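Local coordinates for nitrite oxidoreductase subunit A (Kuenenia stuttgartiensis, PDB 7B04), which belongs to the molybdopterin oxidoreductase family and carries a molybdenum atom, MD1 and an iron/sulfur cluster, at residues L301-G306 and K329-T334; Y346-R351 and E509-D514. All blocks are in the same frame, centred on the assembly; numbering follows the deposited sequence.

Interactions 1 and 2 lie with their centres about 8 Å apart on the same side of the chain's centre and share one parallel sheet, ordered 346-347, 329-332, 301-304, 521-525, 558-561. Along the chain they come in series: the two inner strands of interaction 1 pair first, then strand 346-347 meets helix 505-517, which begins more than 150 residues later. The two contacts are joined directly, since Val332 O probably accepts a hydrogen bond from Ile348 N at 3.0 Å. Interaction 1 meets MD1 at the ends of its strands, whereas interaction 2 covers a sheet face near subunit B, so the same sheet reaches both the MD1 pocket and the interface with subunit B.

Interaction 1: residues L301-G306 and K329-T334; sequences LLIQTG and KIVVIT. With MD1 (phosphoric acid 4-(2-amino-4-oxo-3,4,5,6,-tetrahydro-pteridin-6-yl)-2-hydroxy-3,4-dimercapto-but-3-en-yl ester guanylate ester), chain C.
Thr305 O and Ile333 O converge on N2, the guanine amino group of MD1, which donates a hydrogen bond to each; the one to Ile333 O has an N-H...O angle of 135°, and the one to Thr305 O is weak. Upstream, the backbones run parallel, their axes 12° apart. Leu302 brackets Ile330, receiving from Val331 N at its O (2.7 Å) and giving its N to Lys329 O (2.7 Å). Gln304 brackets Val332 likewise, through Val331 O and Ile333 N. Leu301, Ile303 and Thr305 instead bond through their backbones to the region of strand 521-525. This is a beta-alpha-beta unit of a Rossmann-like sheet: helix 314-321 lies between the strands in sequence, and the nucleotide part of MD1 sits at their C-terminal ends. Ile303 CG1 lies beside Val331 CB at 4.1 Å, and Leu301 CD1 meets Val331 CG2 at 3.8 Å, on the face covered by helix 505-517. The opposite face carries Gln304, whose CG stands anti to the carbonyl carbon (chi1 -86°) and whose chain bends at chi2; OE1 thereby reaches Ile330 CG2 at 3.6 Å and also borders Val332 CG2, while Val320 of helix 314-321 packs on Gln304.

Interaction 2: residues Y346-R351 and E509-D514; sequences YWIPIR and ERLAKD
The guanidinium of Arg510 lies flat over one face of the Tyr346 ring, the planes 11° apart and the centres 4.3 Å from each other. The overlap is off-centre: Arg510 CZ stands 33° from the ring normal, making an offset cation-pi contact, while Arg510 CD sits almost on that normal, 4.1 Å from the ring centroid, as a CH-pi contact. Arg510 can lay both groups on the ring because its chain is fully extended from CG, anti to the backbone N (chi1 -173°), out to NE. Its NH2 is hydrogen-bonded to Thr160 OG1 of subunit B, which probably helps to hold the guanidinium in place. At the phenol end, Tyr346 OH donates to Asp514 OD2; the modelled separation of 2.4 Å is too short to be taken literally at this resolution. Asp514 OD1 has a long, weak ion pair with Lys329 NZ. Leu511 CD1 lies oblique to the Tyr346 ring, 3.5 Å from Tyr346 OH, and its other methyl, CD2, meets Ile348 CD1 at 3.9 Å, the two side chains crossing at about a right angle. Tyr346 and Trp347 also pair antiparallel with a strand of subunit B, continuing the sheet across the interface. Helix 505-517 thus packs on one face of the parallel sheet, at its edge strand 346-347, as helices do in the alpha/beta layers of a Rossmann-like fold.

Interaction 1: residues L301-G306 and K329-T334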
loop_
_atom_site.group_PDB
_atom_site.type_symbol
_atom_site.label_atom_id
_atom_site.label_comp_id
_atom_site.label_asym_id
_atom_site.label_seq_id
_atom_site.Cartn_x
_atom_site.Cartn_y
_atom_site.Cartn_z
ATOM N N LEU B 301 9.933 -24.434 -8.715
ATOM C CA LEU B 301 9.072 -24.650 -7.553
ATOM C C LEU B 301 9.505 -23.651 -6.496
ATOM O O LEU B 301 10.596 -23.768 -5.926
ATOM C CB LEU B 301 9.141 -26.077 -7.014
ATOM C CG LEU B 301 8.368 -26.184 -5.690
ATOM C CD1 LEU B 301 6.901 -26.504 -5.913
ATOM C CD2 LEU B 301 8.995 -27.204 -4.752
ATOM N N LEU B 302 8.637 -22.687 -6.233
ATOM C CA LEU B 302 8.937 -21.555 -5.375
ATOM C C LEU B 302 8.129 -21.656 -4.087
ATOM O O LEU B 302 6.896 -21.665 -4.129
ATOM C CB LEU B 302 8.633 -20.262 -6.118
ATOM C CG LEU B 302 8.848 -19.053 -5.253
ATOM C CD1 LEU B 302 10.270 -19.133 -4.850
ATOM C CD2 LEU B 302 8.672 -17.918 -6.155
ATOM N N ILE B 303 8.823 -21.681 -2.951
ATOM C CA ILE B 303 8.207 -21.903 -1.648
ATOM C C ILE B 303 8.282 -20.624 -0.826
ATOM O O ILE B 303 9.340 -19.989 -0.740
ATOM C CB ILE B 303 8.879 -23.074 -0.911
ATOM C CG1 ILE B 303 8.681 -24.378 -1.689
ATOM C CG2 ILE B 303 8.334 -23.208 0.507
ATOM C CD1 ILE B 303 9.605 -25.490 -1.258
ATOM N N GLN B 304 7.156 -20.259 -0.213
ATOM C CA GLN B 304 7.021 -19.038 0.574
ATOM C C GLN B 304 6.510 -19.434 1.950
ATOM O O GLN B 304 5.432 -20.028 2.061
ATOM C CB GLN B 304 6.048 -18.050 -0.092
ATOM C CG GLN B 304 6.658 -17.135 -1.143
ATOM C CD GLN B 304 5.666 -16.762 -2.234
ATOM O OE1 GLN B 304 4.825 -17.572 -2.627
ATOM N NE2 GLN B 304 5.753 -15.528 -2.717
ATOM N N THR B 305 7.277 -19.124 2.997
ATOM C CA THR B 305 6.931 -19.576 4.346
ATOM C C THR B 305 6.517 -18.450 5.291
ATOM O O THR B 305 5.483 -18.556 5.939
ATOM C CB THR B 305 8.093 -20.419 4.931
ATOM O OG1 THR B 305 7.643 -21.164 6.074
ATOM C CG2 THR B 305 9.278 -19.575 5.319
ATOM N N GLY B 306 7.292 -17.375 5.409
ATOM C CA GLY B 306 6.986 -16.311 6.338
ATOM C C GLY B 306 6.929 -14.961 5.659
ATOM O O GLY B 306 7.256 -13.936 6.269
ATOM N N LYS B 329 5.848 -23.951 -10.087
ATOM C CA LYS B 329 4.880 -24.205 -9.030
ATOM C C LYS B 329 5.162 -23.286 -7.848
ATOM O O LYS B 329 6.321 -23.070 -7.481
ATOM C CB LYS B 329 4.916 -25.667 -8.577
ATOM C CG LYS B 329 4.201 -26.646 -9.490
ATOM C CD LYS B 329 4.115 -28.018 -8.834
ATOM C CE LYS B 329 3.287 -28.991 -9.659
ATOM N NZ LYS B 329 3.161 -30.311 -8.980
ATOM N N ILE B 330 4.097 -22.743 -7.265
ATOM C CA ILE B 330 4.186 -21.778 -6.175
ATOM C C ILE B 330 3.574 -22.397 -4.925
ATOM O O ILE B 330 2.505 -23.015 -4.990
ATOM C CB ILE B 330 3.484 -20.454 -6.538
ATOM C CG1 ILE B 330 4.145 -19.827 -7.767
ATOM C CG2 ILE B 330 3.515 -19.484 -5.365
ATOM C CD1 ILE B 330 3.361 -18.683 -8.368
ATOM N N VAL B 331 4.252 -22.234 -3.790
ATOM C CA VAL B 331 3.797 -22.770 -2.512
ATOM C C VAL B 331 3.860 -21.668 -1.464
ATOM O O VAL B 331 4.857 -20.942 -1.380
ATOM C CB VAL B 331 4.646 -23.975 -2.062
ATOM C CG1 VAL B 331 4.117 -24.543 -0.750
ATOM C CG2 VAL B 331 4.678 -25.041 -3.139
ATOM N N VAL B 332 2.799 -21.546 -0.669
ATOM C CA VAL B 332 2.726 -20.588 0.427
ATOM C C VAL B 332 2.364 -21.350 1.693
ATOM O O VAL B 332 1.399 -22.122 1.702
ATOM C CB VAL B 332 1.699 -19.472 0.150
ATOM C CG1 VAL B 332 1.556 -18.567 1.362
ATOM C CG2 VAL B 332 2.111 -18.668 -1.072
ATOM N N ILE B 333 3.129 -21.134 2.757
ATOM C CA ILE B 333 2.952 -21.857 4.017
ATOM C C ILE B 333 2.709 -20.807 5.094
ATOM O O ILE B 333 3.640 -20.331 5.745
ATOM C CB ILE B 333 4.160 -22.734 4.359
ATOM C CG1 ILE B 333 4.459 -23.708 3.219
ATOM C CG2 ILE B 333 3.928 -23.482 5.664
ATOM C CD1 ILE B 333 5.814 -24.370 3.331
ATOM N N THR B 334 1.446 -20.462 5.321
ATOM C CA THR B 334 1.095 -19.412 6.263
ATOM C C THR B 334 -0.126 -19.838 7.061
ATOM O O THR B 334 -0.934 -20.643 6.582
ATOM C CB THR B 334 0.807 -18.072 5.560
ATOM O OG1 THR B 334 -0.210 -18.253 4.566
ATOM C CG2 THR B 334 2.068 -17.513 4.910
HETATM P PB MD1 C . 7.163 -9.593 5.607
HETATM O O3B MD1 C . 6.586 -9.687 7.147
HETATM O O1B MD1 C . 6.126 -10.123 4.646
HETATM O O2B MD1 C . 8.422 -10.417 5.493
HETATM O O3A MD1 C . 7.492 -8.012 5.263
HETATM C C10 MD1 C . 8.547 -7.347 5.904
HETATM C C11 MD1 C . 9.174 -6.326 4.911
HETATM O O11 MD1 C . 7.951 -5.790 4.023
HETATM C C12 MD1 C . 9.902 -5.427 5.590
HETATM S S12 MD1 C . 10.853 -5.985 7.033
HETATM C C13 MD1 C . 10.080 -3.922 5.255
HETATM S S13 MD1 C . 11.155 -2.980 6.374
HETATM C C14 MD1 C . 9.437 -3.200 4.192
HETATM N N15 MD1 C . 7.884 -3.207 4.596
HETATM C C16 MD1 C . 7.037 -2.850 3.533
HETATM C C15 MD1 C . 5.837 -1.993 3.726
HETATM O O14 MD1 C . 5.566 -1.577 4.802
HETATM N N17 MD1 C . 4.983 -1.665 2.551
HETATM C C17 MD1 C . 5.341 -2.213 1.150
HETATM N N16 MD1 C . 4.504 -1.885 0.011
HETATM N N18 MD1 C . 6.559 -3.085 0.953
HETATM C C20 MD1 C . 7.397 -3.410 2.079
HETATM N N8 MD1 C . 8.541 -4.222 1.951
HETATM C C7 MD1 C . 9.773 -3.622 2.786
HETATM P PA MD1 C . 5.039 -10.093 7.546
HETATM O O1A MD1 C . 4.786 -9.647 8.964
HETATM O O2A MD1 C . 4.097 -9.382 6.605
HETATM O "O5'" MD1 C . 4.785 -11.719 7.445
HETATM C "C5'" MD1 C . 4.463 -12.283 6.209
HETATM C "C4'" MD1 C . 3.445 -13.466 6.375
HETATM O "O4'" MD1 C . 3.947 -14.533 7.398
HETATM C "C1'" MD1 C . 2.675 -14.833 8.237
HETATM N N9 MD1 C . 3.008 -15.412 9.565
HETATM C C4 MD1 C . 3.519 -16.637 9.640
HETATM N N3 MD1 C . 3.864 -17.639 8.592
HETATM C C2 MD1 C . 4.427 -18.933 8.974
HETATM N N2 MD1 C . 4.764 -19.907 7.952
HETATM N N1 MD1 C . 4.647 -19.241 10.366
HETATM C C6 MD1 C . 4.312 -18.274 11.366
HETATM O O6 MD1 C . 4.492 -18.519 12.510
HETATM C C5 MD1 C . 3.721 -16.919 10.957
HETATM N N7 MD1 C . 3.332 -15.865 11.667
HETATM C C8 MD1 C . 2.885 -14.922 10.814
HETATM C "C2'" MD1 C . 2.164 -13.674 8.351
HETATM O "O2'" MD1 C . 0.761 -13.762 8.733
HETATM C "C3'" MD1 C . 2.326 -13.039 6.826
HETATM O "O3'" MD1 C . 1.250 -13.522 5.971
#

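Interaction 2: residues Y346-R351 and E509-D514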
loop_
_atom_site.group_PDB
_atom_site.type_symbol
_atom_site.label_atom_id
_atom_site.label_comp_id
_atom_site.label_asym_id
_atom_site.label_seq_id
_atom_site.Cartn_x
_atom_site.Cartn_y
_atom_site.Cartn_z
ATOM N N TYR B 346 -0.733 -24.652 -4.047
ATOM C CA TYR B 346 -1.395 -25.266 -2.903
ATOM C C TYR B 346 -0.945 -24.540 -1.643
ATOM O O TYR B 346 0.250 -24.290 -1.466
ATOM C CB TYR B 346 -1.096 -26.771 -2.815
ATOM C CG TYR B 346 0.356 -27.174 -2.983
ATOM C CD1 TYR B 346 0.938 -27.250 -4.243
ATOM C CD2 TYR B 346 1.134 -27.515 -1.884
ATOM C CE1 TYR B 346 2.258 -27.631 -4.400
ATOM C CE2 TYR B 346 2.454 -27.898 -2.032
ATOM C CZ TYR B 346 3.010 -27.957 -3.291
ATOM O OH TYR B 346 4.324 -28.336 -3.438
ATOM N N TRP B 347 -1.902 -24.197 -0.784
ATOM C CA TRP B 347 -1.636 -23.446 0.436
ATOM C C TRP B 347 -1.575 -24.389 1.630
ATOM O O TRP B 347 -2.491 -25.192 1.839
ATOM C CB TRP B 347 -2.714 -22.384 0.666
ATOM C CG TRP B 347 -2.664 -21.754 2.028
ATOM C CD1 TRP B 347 -1.611 -21.086 2.581
ATOM C CD2 TRP B 347 -3.711 -21.734 3.007
ATOM N NE1 TRP B 347 -1.937 -20.650 3.844
ATOM C CE2 TRP B 347 -3.220 -21.035 4.128
ATOM C CE3 TRP B 347 -5.014 -22.237 3.043
ATOM C CZ2 TRP B 347 -3.986 -20.830 5.273
ATOM C CZ3 TRP B 347 -5.774 -22.030 4.182
ATOM C CH2 TRP B 347 -5.258 -21.332 5.280
ATOM N N ILE B 348 -0.499 -24.288 2.404
ATOM C CA ILE B 348 -0.290 -25.141 3.572
ATOM C C ILE B 348 -0.585 -24.352 4.843
ATOM O O ILE B 348 0.243 -23.528 5.262
ATOM C CB ILE B 348 1.140 -25.704 3.603
ATOM C CG1 ILE B 348 1.414 -26.547 2.358
ATOM C CG2 ILE B 348 1.363 -26.529 4.864
ATOM C CD1 ILE B 348 2.871 -26.915 2.181
ATOM N N PRO B 349 -1.741 -24.547 5.477
ATOM C CA PRO B 349 -1.964 -23.936 6.790
ATOM C C PRO B 349 -1.005 -24.516 7.818
ATOM O O PRO B 349 -0.597 -25.677 7.735
ATOM C CB PRO B 349 -3.419 -24.300 7.114
ATOM C CG PRO B 349 -4.034 -24.641 5.792
ATOM C CD PRO B 349 -2.932 -25.264 4.993
ATOM N N ILE B 350 -0.643 -23.691 8.798
ATOM C CA ILE B 350 0.305 -24.099 9.826
ATOM C C ILE B 350 0.014 -23.314 11.095
ATOM O O ILE B 350 -0.513 -22.198 11.052
ATOM C CB ILE B 350 1.768 -23.898 9.357
ATOM C CG1 ILE B 350 2.738 -24.662 10.262
ATOM C CG2 ILE B 350 2.122 -22.421 9.306
ATOM C CD1 ILE B 350 4.121 -24.813 9.681
ATOM N N ARG B 351 0.352 -23.912 12.237
ATOM C CA ARG B 351 0.292 -23.199 13.501
ATOM C C ARG B 351 1.494 -22.274 13.607
ATOM O O ARG B 351 2.597 -22.612 13.169
ATOM C CB ARG B 351 0.267 -24.190 14.671
ATOM C CG ARG B 351 0.119 -23.553 16.044
ATOM C CD ARG B 351 -0.205 -24.601 17.102
ATOM N NE ARG B 351 0.880 -25.558 17.298
ATOM C CZ ARG B 351 1.865 -25.406 18.179
ATOM N NH1 ARG B 351 2.808 -26.331 18.289
ATOM N NH2 ARG B 351 1.909 -24.325 18.947
ATOM N N GLU B 509 3.746 -34.226 2.534
ATOM C CA GLU B 509 4.350 -35.195 1.629
ATOM C C GLU B 509 4.356 -34.675 0.198
ATOM O O GLU B 509 5.240 -35.034 -0.588
ATOM C CB GLU B 509 3.607 -36.531 1.711
ATOM N N ARG B 510 3.369 -33.851 -0.161
ATOM C CA ARG B 510 3.342 -33.262 -1.496
ATOM C C ARG B 510 4.484 -32.274 -1.679
ATOM O O ARG B 510 5.137 -32.258 -2.729
ATOM C CB ARG B 510 1.996 -32.575 -1.730
ATOM C CG ARG B 510 1.771 -32.065 -3.139
ATOM C CD ARG B 510 0.392 -31.434 -3.248
ATOM N NE ARG B 510 0.102 -30.947 -4.593
ATOM C CZ ARG B 510 -1.042 -30.368 -4.940
ATOM N NH1 ARG B 510 -1.228 -29.952 -6.185
ATOM N NH2 ARG B 510 -2.001 -30.202 -4.039
ATOM N N LEU B 511 4.747 -31.445 -0.666
ATOM C CA LEU B 511 5.876 -30.525 -0.747
ATOM C C LEU B 511 7.190 -31.284 -0.675
ATOM O O LEU B 511 8.152 -30.945 -1.375
ATOM C CB LEU B 511 5.800 -29.483 0.365
ATOM C CG LEU B 511 6.865 -28.390 0.267
ATOM C CD1 LEU B 511 6.801 -27.720 -1.096
ATOM C CD2 LEU B 511 6.700 -27.367 1.379
ATOM N N ALA B 512 7.246 -32.315 0.174
ATOM C CA ALA B 512 8.457 -33.117 0.286
ATOM C C ALA B 512 8.801 -33.744 -1.055
ATOM O O ALA B 512 9.968 -33.762 -1.463
ATOM C CB ALA B 512 8.288 -34.192 1.359
ATOM N N LYS B 513 7.796 -34.255 -1.765
ATOM C CA LYS B 513 8.085 -34.811 -3.076
ATOM C C LYS B 513 8.488 -33.715 -4.052
ATOM O O LYS B 513 9.556 -33.802 -4.665
ATOM C CB LYS B 513 6.871 -35.582 -3.595
ATOM C CG LYS B 513 7.138 -36.401 -4.842
ATOM C CD LYS B 513 5.987 -37.336 -5.186
ATOM C CE LYS B 513 6.351 -38.226 -6.367
ATOM N NZ LYS B 513 7.492 -39.128 -6.042
ATOM N N ASP B 514 7.751 -32.597 -4.065
ATOM C CA ASP B 514 8.021 -31.539 -5.038
ATOM C C ASP B 514 9.453 -31.031 -4.930
ATOM O O ASP B 514 10.113 -30.796 -5.949
ATOM C CB ASP B 514 7.026 -30.388 -4.873
ATOM C CG ASP B 514 5.683 -30.680 -5.519
ATOM O OD1 ASP B 514 5.651 -31.440 -6.511
ATOM O OD2 ASP B 514 4.660 -30.148 -5.037
#